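Local coordinates for uncharacterized protein (Bacteroides eggerthii, PDB 4GDZ) that is of unknown function but belongs to the DUF4251 family and binds a magnesium ion in the crystal, at residues A62-S66 / N67-V71; S121-I125 / G126-Q130; Q166-I169 / F170-R173. All blocks are in the same frame, centred on the assembly; numbering follows the deposited sequence.

In the fold
Contacts 1 and 2 are both local turns in the chain's antiparallel sheet, their centres 19 Å apart: contact 1 interrupts strand 61-74, whereas contact 2 closes the hairpin of strands 116-123 and 128-135. Contact 3, the short C-terminal helix, has its centre 14 Å from that of contact 1. The touch between them, I169 CD1 to S66 O at 3.7 Å, is made in one of two conformers of I169 and is therefore less certain. Contacts 2 and 3 stay separate, with nearest atoms about 12 Å apart. The magnesium ion, bound at N147, P148, N151 and N153, belongs to the neighbourhood of contact 2: the side chain of A129 is about 8 Å from it, and Q130 is backbone-bonded to N147.

Contact 1 (A62-S66 / N67-V71)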
ATOM      1  N   ALA A  62      -2.409  -7.873   8.450  1.00 54.72           N
ATOM      2  CA  ALA A  62      -2.760  -9.079   9.217  1.00 58.79           C
ATOM      3  C   ALA A  62      -4.253  -9.033   9.436  1.00 53.29           C
ATOM      4  O   ALA A  62      -4.828  -7.936   9.575  1.00 57.67           O
ATOM      5  CB  ALA A  62      -2.040  -9.109  10.567  1.00 48.51           C
ATOM      6  N   PHE A  63      -4.902 -10.185   9.479  1.00 54.64           N
ATOM      7  CA  PHE A  63      -6.359 -10.197   9.763  1.00 53.37           C
ATOM      8  C   PHE A  63      -6.661  -9.974  11.243  1.00 59.08           C
ATOM      9  O   PHE A  63      -5.810 -10.210  12.088  1.00 57.76           O
ATOM     10  CB  PHE A  63      -7.022 -11.461   9.257  1.00 58.90           C
ATOM     11  CG  PHE A  63      -6.387 -12.738   9.751  1.00 58.14           C
ATOM     12  CD1 PHE A  63      -6.681 -13.241  11.021  1.00 67.07           C
ATOM     13  CD2 PHE A  63      -5.517 -13.436   8.936  1.00 58.40           C
ATOM     14  CE1 PHE A  63      -6.125 -14.440  11.453  1.00 61.36           C
ATOM     15  CE2 PHE A  63      -4.957 -14.635   9.366  1.00 61.23           C
ATOM     16  CZ  PHE A  63      -5.252 -15.109  10.637  1.00 59.98           C
ATOM     17  N   VAL A  64      -7.861  -9.464  11.532  1.00 57.24           N
ATOM     18  CA  VAL A  64      -8.302  -9.136  12.892  1.00 56.34           C
ATOM     19  C   VAL A  64      -9.779  -9.524  12.999  1.00 62.45           C
ATOM     20  O   VAL A  64     -10.450  -9.680  11.998  1.00 57.96           O
ATOM     21  CB  VAL A  64      -8.157  -7.646  13.289  1.00 54.46           C
ATOM     22  CG1 VAL A  64      -6.707  -7.171  13.192  1.00 52.06           C
ATOM     23  CG2 VAL A  64      -9.133  -6.748  12.505  1.00 46.86           C
ATOM     24  N   THR A  65     -10.258  -9.686  14.224  1.00 63.18           N
ATOM     25  CA  THR A  65     -11.674  -9.951  14.503  1.00 73.89           C
ATOM     26  C   THR A  65     -12.504  -8.674  14.513  1.00 58.90           C
ATOM     27  O   THR A  65     -12.232  -7.779  15.288  1.00 54.68           O
ATOM     28  CB  THR A  65     -11.810 -10.565  15.910  1.00 80.61           C
ATOM     29  OG1 THR A  65     -10.926 -11.686  16.007  1.00 77.81           O
ATOM     30  CG2 THR A  65     -13.247 -10.981  16.210  1.00 70.02           C
ATOM     31  N   SER A  66     -13.558  -8.638  13.711  1.00 59.98           N
ATOM     32  CA  SER A  66     -14.491  -7.509  13.671  1.00 60.42           C
ATOM     33  C   SER A  66     -15.204  -7.165  14.995  1.00 55.02           C
ATOM     34  O   SER A  66     -15.460  -5.989  15.275  1.00 54.78           O
ATOM     35  CB  SER A  66     -15.541  -7.776  12.584  1.00 79.51           C
ATOM     36  OG  SER A  66     -16.387  -6.663  12.458  1.00 93.86           O
ATOM     37  N   ASN A  67     -15.514  -8.178  15.817  1.00 54.11           N
ATOM     38  CA  ASN A  67     -16.202  -7.963  17.109  1.00 55.40           C
ATOM     39  C   ASN A  67     -15.549  -6.916  18.027  1.00 51.83           C
ATOM     40  O   ASN A  67     -16.230  -6.217  18.791  1.00 52.47           O
ATOM     41  CB  ASN A  67     -16.329  -9.277  17.917  1.00 63.12           C
ATOM     42  CG  ASN A  67     -17.063  -9.055  19.249  1.00 94.40           C
ATOM     43  OD1 ASN A  67     -18.209  -8.574  19.257  1.00 81.64           O
ATOM     44  ND2 ASN A  67     -16.395  -9.334  20.376  1.00 73.13           N
ATOM     45  N   THR A  68     -14.218  -6.799  17.966  1.00 49.23           N
ATOM     46  CA  THR A  68     -13.514  -5.786  18.761  1.00 46.78           C
ATOM     47  C   THR A  68     -12.654  -4.869  17.881  1.00 49.61           C
ATOM     48  O   THR A  68     -11.667  -4.318  18.349  1.00 46.79           O
ATOM     49  CB  THR A  68     -12.624  -6.469  19.819  1.00 48.87           C
ATOM     50  OG1 THR A  68     -11.693  -7.351  19.159  1.00 51.46           O
ATOM     51  CG2 THR A  68     -13.477  -7.288  20.815  1.00 52.32           C
ATOM     52  N   ASN A  69     -13.048  -4.678  16.621  1.00 49.07           N
ATOM     53  CA  ASN A  69     -12.343  -3.791  15.696  1.00 45.83           C
ATOM     54  C   ASN A  69     -13.344  -3.056  14.795  1.00 44.68           C
ATOM     55  O   ASN A  69     -13.719  -3.531  13.705  1.00 49.76           O
ATOM     56  CB  ASN A  69     -11.315  -4.581  14.879  1.00 46.15           C
ATOM     57  CG  ASN A  69     -10.148  -5.040  15.712  1.00 45.94           C
ATOM     58  OD1 ASN A  69      -9.266  -4.243  16.055  1.00 45.26           O
ATOM     59  ND2 ASN A  69     -10.156  -6.322  16.102  1.00 45.30           N
ATOM     60  N   PHE A  70     -13.847  -1.940  15.298  1.00 46.19           N
ATOM     61  CA  PHE A  70     -14.877  -1.188  14.624  1.00 44.15           C
ATOM     62  C   PHE A  70     -14.921   0.275  15.050  1.00 45.13           C
ATOM     63  O   PHE A  70     -14.414   0.658  16.103  1.00 44.51           O
ATOM     64  CB  PHE A  70     -16.259  -1.836  14.838  1.00 47.70           C
ATOM     65  CG  PHE A  70     -16.729  -1.781  16.277  1.00 49.35           C
ATOM     66  CD1 PHE A  70     -17.419  -0.687  16.738  1.00 49.28           C
ATOM     67  CD2 PHE A  70     -16.426  -2.812  17.167  1.00 48.60           C
ATOM     68  CE1 PHE A  70     -17.804  -0.613  18.064  1.00 50.18           C
ATOM     69  CE2 PHE A  70     -16.813  -2.753  18.485  1.00 49.72           C
ATOM     70  CZ  PHE A  70     -17.492  -1.645  18.934  1.00 48.08           C
ATOM     71  N   VAL A  71     -15.570   1.072  14.203  1.00 46.63           N
ATOM     72  CA  VAL A  71     -15.891   2.469  14.486  1.00 47.20           C
ATOM     73  C   VAL A  71     -17.387   2.631  14.224  1.00 48.64           C
ATOM     74  O   VAL A  71     -17.887   2.386  13.112  1.00 48.92           O
ATOM     75  CB  VAL A  71     -15.063   3.464  13.629  1.00 48.20           C
ATOM     76  CG1 VAL A  71     -15.508   4.896  13.947  1.00 47.63           C
ATOM     77  CG2 VAL A  71     -13.552   3.298  13.885  1.00 46.10           C
TER
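N69 turns its side chain back onto the carbonyl of T65, four residues earlier, and this bond anchors the turn. Among the hydrogen bonds, N69 ND2 to T65 O is the shortest and straightest, at 2.7 Å with an N-H...O angle of 173°. The acceptor lies in the plane of the N69 amide, although the amide nitrogen itself is tilted from the carbonyl plane of T65. CG stands anti to the carbonyl carbon (chi1 -70°), which swings the amide beside the backbone N and back over the turn. T65 O also receives a weak bond from T68 N at 3.5 Å, and the next carbonyl, S66 O, accepts from N69 N at 3.1 Å, the donor lying above the carbonyl plane. The other end of the amide, OD1, is hydrogen-bonded to A83 N of strand 77-85, so both polar ends are engaged and the orientation of the amide is fixed.

Packing contacts complete the turn. V64 crosses the N69 side chain at about a right angle, its CG2 lying 3.8 Å from N69 CG. T65 and N67 run side by side, pointing the same way, with T65 CG2 3.9 Å from N67 CB. The ring of F70 sets its edge against a carbonyl oxygen: S66 O sits near the ring plane, 3.8 Å from F70 CD2.

Replacing N69 with an alanine would probably cost T65 O its short bond from the amide, leaving the weak T68 bond within the turn, and deprive A83 N of its side-chain mate. Two successive i-to-i+3 backbone bonds, the first weak, are characteristic of a short 3-10 turn; here it interrupts strand 61-74, which resumes at F70 between strands 46-55 and 77-85 of the antiparallel sheet.

Contact 2 (S121-I125 / G126-Q130)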
ATOM      1  N   SER A 121     -13.566  13.385  15.479  1.00 45.10           N
ATOM      2  CA  SER A 121     -13.033  12.917  16.753  1.00 46.16           C
ATOM      3  C   SER A 121     -14.125  12.303  17.624  1.00 47.94           C
ATOM      4  O   SER A 121     -15.280  12.713  17.562  1.00 48.21           O
ATOM      5  CB  SER A 121     -12.341  14.055  17.510  1.00 51.08           C
ATOM      6  OG  SER A 121     -11.053  14.248  16.935  1.00 59.03           O
ATOM      7  N   ILE A 122     -13.734  11.294  18.396  1.00 45.65           N
ATOM      8  CA  ILE A 122     -14.586  10.695  19.449  1.00 46.80           C
ATOM      9  C   ILE A 122     -13.950  11.069  20.767  1.00 47.96           C
ATOM     10  O   ILE A 122     -12.767  10.783  20.981  1.00 47.26           O
ATOM     11  CB  ILE A 122     -14.700   9.168  19.302  1.00 47.42           C
ATOM     12  CG1 ILE A 122     -15.345   8.821  17.955  1.00 51.30           C
ATOM     13  CG2 ILE A 122     -15.520   8.563  20.455  1.00 44.65           C
ATOM     14  CD1 ILE A 122     -15.447   7.341  17.683  1.00 54.32           C
ATOM     15  N   GLN A 123     -14.710  11.746  21.626  1.00 47.56           N
ATOM     16  CA  GLN A 123     -14.205  12.233  22.925  0.70 47.31           C
ATOM     17  C   GLN A 123     -14.799  11.408  24.071  1.00 50.76           C
ATOM     18  O   GLN A 123     -16.011  11.408  24.285  1.00 47.49           O
ATOM     19  CB  GLN A 123     -14.579  13.709  23.134  0.70 56.08           C
ATOM     20  CG  GLN A 123     -14.169  14.292  24.500  0.70 65.00           C
ATOM     21  CD  GLN A 123     -12.670  14.488  24.632  0.70 60.42           C
ATOM     22  OE1 GLN A 123     -12.080  15.198  23.834  0.70 59.66           O
ATOM     23  NE2 GLN A 123     -12.048  13.843  25.625  0.70 48.55           N
ATOM     24  N   GLY A 124     -13.949  10.716  24.809  1.00 47.81           N
ATOM     25  CA  GLY A 124     -14.358   9.992  26.010  1.00 51.31           C
ATOM     26  C   GLY A 124     -13.947  10.762  27.253  1.00 51.92           C
ATOM     27  O   GLY A 124     -13.608  11.942  27.189  1.00 52.66           O
ATOM     28  N   ILE A 125     -13.918  10.067  28.380  1.00 50.62           N
ATOM     29  CA  ILE A 125     -13.506  10.668  29.650  1.00 52.13           C
ATOM     30  C   ILE A 125     -12.002  10.450  29.835  1.00 50.34           C
ATOM     31  O   ILE A 125     -11.548   9.317  30.059  1.00 48.67           O
ATOM     32  CB  ILE A 125     -14.320  10.101  30.824  1.00 61.45           C
ATOM     33  CG1 ILE A 125     -15.814  10.389  30.584  1.00 70.88           C
ATOM     34  CG2 ILE A 125     -13.864  10.743  32.139  1.00 60.83           C
ATOM     35  CD1 ILE A 125     -16.735   9.743  31.592  1.00 79.04           C
ATOM     36  N   GLY A 126     -11.244  11.539  29.692  1.00 50.47           N
ATOM     37  CA  GLY A 126      -9.794  11.525  29.800  1.00 56.03           C
ATOM     38  C   GLY A 126      -9.040  10.924  28.613  1.00 51.04           C
ATOM     39  O   GLY A 126      -7.844  10.704  28.705  1.00 46.51           O
ATOM     40  N   ILE A 127      -9.730  10.642  27.518  1.00 49.36           N
ATOM     41  CA  ILE A 127      -9.139   9.958  26.368  1.00 47.21           C
ATOM     42  C   ILE A 127      -9.967  10.376  25.152  1.00 47.69           C
ATOM     43  O   ILE A 127     -11.185  10.517  25.232  1.00 45.86           O
ATOM     44  CB  ILE A 127      -9.103   8.384  26.530  1.00 47.76           C
ATOM     45  CG1 ILE A 127      -8.370   7.708  25.342  1.00 46.51           C
ATOM     46  CG2 ILE A 127     -10.492   7.744  26.731  1.00 46.86           C
ATOM     47  CD1 ILE A 127      -8.102   6.214  25.529  1.00 48.38           C
ATOM     48  N   SER A 128      -9.311  10.521  24.011  1.00 45.92           N
ATOM     49  CA  SER A 128     -10.015  10.787  22.750  1.00 44.19           C
ATOM     50  C   SER A 128      -9.264  10.149  21.612  1.00 46.68           C
ATOM     51  O   SER A 128      -8.119   9.712  21.777  1.00 45.56           O
ATOM     52  CB  SER A 128     -10.158  12.298  22.532  1.00 49.50           C
ATOM     53  OG  SER A 128      -8.876  12.892  22.391  1.00 48.75           O
ATOM     54  N   ALA A 129      -9.898  10.081  20.458  1.00 44.37           N
ATOM     55  CA  ALA A 129      -9.228   9.562  19.260  1.00 45.98           C
ATOM     56  C   ALA A 129      -9.679  10.394  18.072  1.00 49.20           C
ATOM     57  O   ALA A 129     -10.863  10.683  17.925  1.00 46.38           O
ATOM     58  CB  ALA A 129      -9.547   8.076  19.002  1.00 42.75           C
ATOM     59  N   GLN A 130      -8.713  10.770  17.237  1.00 44.94           N
ATOM     60  CA  GLN A 130      -8.975  11.394  15.940  1.00 44.02           C
ATOM     61  C   GLN A 130      -9.017  10.326  14.834  1.00 45.43           C
ATOM     62  O   GLN A 130      -8.163   9.439  14.763  1.00 46.39           O
ATOM     63  CB  GLN A 130      -7.921  12.445  15.647  1.00 44.39           C
ATOM     64  CG  GLN A 130      -8.225  13.203  14.365  1.00 50.62           C
ATOM     65  CD  GLN A 130      -7.361  14.418  14.276  1.00 60.72           C
ATOM     66  OE1 GLN A 130      -6.141  14.306  14.189  1.00 56.01           O
ATOM     67  NE2 GLN A 130      -7.981  15.581  14.337  1.00 53.94           N
TER
HETATM   68  O   HOH W   1     -10.844  15.856  14.728  1.00 57.90           O
HETATM   69  O   HOH W   2     -12.272  14.251  29.399  1.00 70.59           O
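I122 and A129 form an antiparallel hydrogen-bonded pair between strands 121-123 and 128-130, whose axes run 4.8 Å apart at 178°. Its two bonds, I122 N to A129 O and A129 N to I122 O, are both 3.0 Å. The non-hydrogen-bonded pairs S121-Q130 and Q123-S128 lie before and after it. Beyond them, G124 N reaches I127 O at 2.8 Å. Near that end S128 CA makes a CA-H...O contact with I122 O. In the conformer given, the bent chain of Q123 folds back until OE1 is 3.7 Å from S128 CB, and NE2 donates to the carbonyl of the next residue, G124 O; a second conformer is deposited, so both contacts are doubtful.

The motif is a beta hairpin turning through G124-I127, with I125 and G126 at the corners and backbone angles roughly those of a type II turn. G126 has a positive phi (75°), which favours glycine, and a CB there would clash with I125 O. One water bridges G126 N, from which it accepts at 2.9 Å, and, weakly, G124 O.

The two faces of the hairpin differ in character. I122 and A129 are buried on one face, where I122 packs on V99 of strand 94-100; I127, near the turn, also meets V97 and V99. The face of S121, Q123, S128 and Q130 is polar. There S121 OG lies alongside the start of the Q130 chain, 3.8 Å from its CB, and a water joins the two polar ends: it is 2.7 Å from S121 OG and accepts from Q130 NE2. Having CG anti to the backbone N (chi1 -175°), Q130 extends its chain to that water and also packs against P89 of the third subunit.

Contact 3 (Q166-I169 / F170-R173); sequences QSNI and FKGR
S167 and F170 meet at the start of the short helix 168-171, where the contact is tightest. S167 is the N-cap: its OG accepts from F170 N at 3.1 Å with a nearly straight N-H...O angle of 173°. The hydroxyl gets there because OG stands anti to the backbone N (chi1 169°), which carries it over the first turn beside F170 CB. One residue on, K171 N donates to S167 O at 2.9 Å, and the K171 side chain lies along the same carbonyl, with CG 3.4 Å and CE 3.6 Å from S167 O. F170 sends its ring away from these neighbours toward L72 and N74 of strand 61-74, and meets the W175 ring with planes nearly parallel.

The opposite character appears at the polar ends and toward the C-terminus. N168 and K171 come together only loosely, OD1 to CE at 4.0 Å, and a water spans them: it donates to N168 OD1 at 2.9 Å and accepts from K171 NZ at 2.6 Å. K171 NZ is also hydrogen-bonded to N165 O. Past K171 the bonding weakens: G172 N makes only a weak, bent bond to N168 O, and R173 turns off to a cation-pi contact with W175.

S167 OG has a second partner, the carboxylate of E50, which also takes a weak bond from I169 N. The S167 OG bond to E50 ties the helix start to strand 46-55; near the first amides of the helix this carboxylate would probably favour its charged form.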
ATOM      1  N   GLN A 166     -27.656  -2.718   9.041  1.00 60.79           N
ATOM      2  CA  GLN A 166     -27.030  -3.874   8.398  1.00 64.98           C
ATOM      3  C   GLN A 166     -25.801  -4.352   9.160  1.00 64.15           C
ATOM      4  O   GLN A 166     -25.085  -5.237   8.705  1.00 69.16           O
ATOM      5  CB  GLN A 166     -26.672  -3.531   6.946  1.00 64.17           C
ATOM      6  CG  GLN A 166     -27.884  -3.392   6.024  1.00 77.24           C
ATOM      7  CD  GLN A 166     -27.489  -2.846   4.660  1.00 91.74           C
ATOM      8  OE1 GLN A 166     -26.357  -3.046   4.208  1.00 89.49           O
ATOM      9  NE2 GLN A 166     -28.409  -2.132   4.007  1.00 82.40           N
ATOM     10  N   SER A 167     -25.548  -3.763  10.323  1.00 64.60           N
ATOM     11  CA  SER A 167     -24.350  -4.070  11.095  1.00 54.32           C
ATOM     12  C   SER A 167     -24.658  -5.049  12.221  1.00 62.48           C
ATOM     13  O   SER A 167     -25.447  -4.733  13.114  1.00 57.09           O
ATOM     14  CB  SER A 167     -23.783  -2.775  11.676  1.00 56.47           C
ATOM     15  OG  SER A 167     -22.788  -3.045  12.622  1.00 53.98           O
ATOM     16  N   ASN A 168     -24.043  -6.233  12.187  1.00 59.55           N
ATOM     17  CA  ASN A 168     -24.177  -7.190  13.298  1.00 63.51           C
ATOM     18  C   ASN A 168     -23.578  -6.654  14.590  1.00 61.56           C
ATOM     19  O   ASN A 168     -24.013  -7.034  15.674  1.00 60.94           O
ATOM     20  CB  ASN A 168     -23.549  -8.543  12.958  1.00 71.05           C
ATOM     21  CG  ASN A 168     -24.303  -9.282  11.867  1.00 80.32           C
ATOM     22  OD1 ASN A 168     -25.507  -9.099  11.689  1.00 76.38           O
ATOM     23  ND2 ASN A 168     -23.592 -10.114  11.121  1.00 86.17           N
ATOM     24  N   ILE A 169     -22.564  -5.783  14.495  1.00 56.19           N
ATOM     25  CA  ILE A 169     -21.983  -5.120  15.678  0.50 54.82           C
ATOM     26  C   ILE A 169     -23.057  -4.278  16.362  1.00 57.35           C
ATOM     27  O   ILE A 169     -23.283  -4.363  17.576  1.00 54.69           O
ATOM     28  CB  ILE A 169     -20.807  -4.179  15.297  0.50 53.11           C
ATOM     29  CG1 ILE A 169     -19.601  -4.988  14.810  0.50 55.77           C
ATOM     30  CG2 ILE A 169     -20.400  -3.294  16.480  0.50 55.39           C
ATOM     31  CD1 ILE A 169     -19.140  -6.043  15.790  0.50 55.11           C
ATOM     32  N   PHE A 170     -23.697  -3.427  15.573  1.00 52.20           N
ATOM     33  CA  PHE A 170     -24.753  -2.565  16.104  1.00 53.69           C
ATOM     34  C   PHE A 170     -25.904  -3.407  16.663  1.00 59.61           C
ATOM     35  O   PHE A 170     -26.391  -3.148  17.766  1.00 54.25           O
ATOM     36  CB  PHE A 170     -25.295  -1.567  15.062  1.00 53.53           C
ATOM     37  CG  PHE A 170     -26.429  -0.700  15.591  1.00 53.20           C
ATOM     38  CD1 PHE A 170     -26.163   0.348  16.485  1.00 62.62           C
ATOM     39  CD2 PHE A 170     -27.734  -0.961  15.247  1.00 61.87           C
ATOM     40  CE1 PHE A 170     -27.202   1.123  16.988  1.00 59.21           C
ATOM     41  CE2 PHE A 170     -28.774  -0.195  15.758  1.00 66.86           C
ATOM     42  CZ  PHE A 170     -28.502   0.847  16.622  1.00 63.41           C
ATOM     43  N   LYS A 171     -26.319  -4.426  15.913  1.00 55.44           N
ATOM     44  CA  LYS A 171     -27.544  -5.149  16.239  1.00 57.83           C
ATOM     45  C   LYS A 171     -27.357  -6.183  17.341  1.00 55.82           C
ATOM     46  O   LYS A 171     -28.328  -6.627  17.903  1.00 57.50           O
ATOM     47  CB  LYS A 171     -28.160  -5.823  14.995  1.00 64.99           C
ATOM     48  CG  LYS A 171     -28.702  -4.842  13.963  1.00 65.93           C
ATOM     49  CD  LYS A 171     -29.413  -5.549  12.813  1.00 76.28           C
ATOM     50  CE  LYS A 171     -28.448  -6.331  11.937  1.00 70.21           C
ATOM     51  NZ  LYS A 171     -29.115  -6.789  10.676  1.00 76.62           N
ATOM     52  N   GLY A 172     -26.125  -6.542  17.666  1.00 53.68           N
ATOM     53  CA  GLY A 172     -25.869  -7.621  18.617  1.00 58.16           C
ATOM     54  C   GLY A 172     -26.010  -7.253  20.102  1.00 52.83           C
ATOM     55  O   GLY A 172     -25.984  -8.125  20.944  1.00 56.11           O
ATOM     56  N   ARG A 173     -26.187  -5.971  20.404  1.00 54.59           N
ATOM     57  CA  ARG A 173     -26.354  -5.508  21.786  1.00 54.29           C
ATOM     58  C   ARG A 173     -27.209  -4.248  21.845  1.00 51.50           C
ATOM     59  O   ARG A 173     -27.419  -3.596  20.827  1.00 53.25           O
ATOM     60  CB  ARG A 173     -24.989  -5.218  22.423  1.00 50.52           C
ATOM     61  CG  ARG A 173     -24.225  -4.022  21.871  1.00 47.90           C
ATOM     62  CD  ARG A 173     -22.788  -3.980  22.416  1.00 51.16           C
ATOM     63  NE  ARG A 173     -22.822  -3.855  23.878  1.00 48.64           N
ATOM     64  CZ  ARG A 173     -22.869  -2.708  24.552  1.00 51.49           C
ATOM     65  NH1 ARG A 173     -22.840  -1.534  23.928  1.00 50.72           N
ATOM     66  NH2 ARG A 173     -22.985  -2.747  25.858  1.00 47.34           N
TER
HETATM   67  O   HOH W   3     -27.079  -7.902   9.540  1.00 86.84           O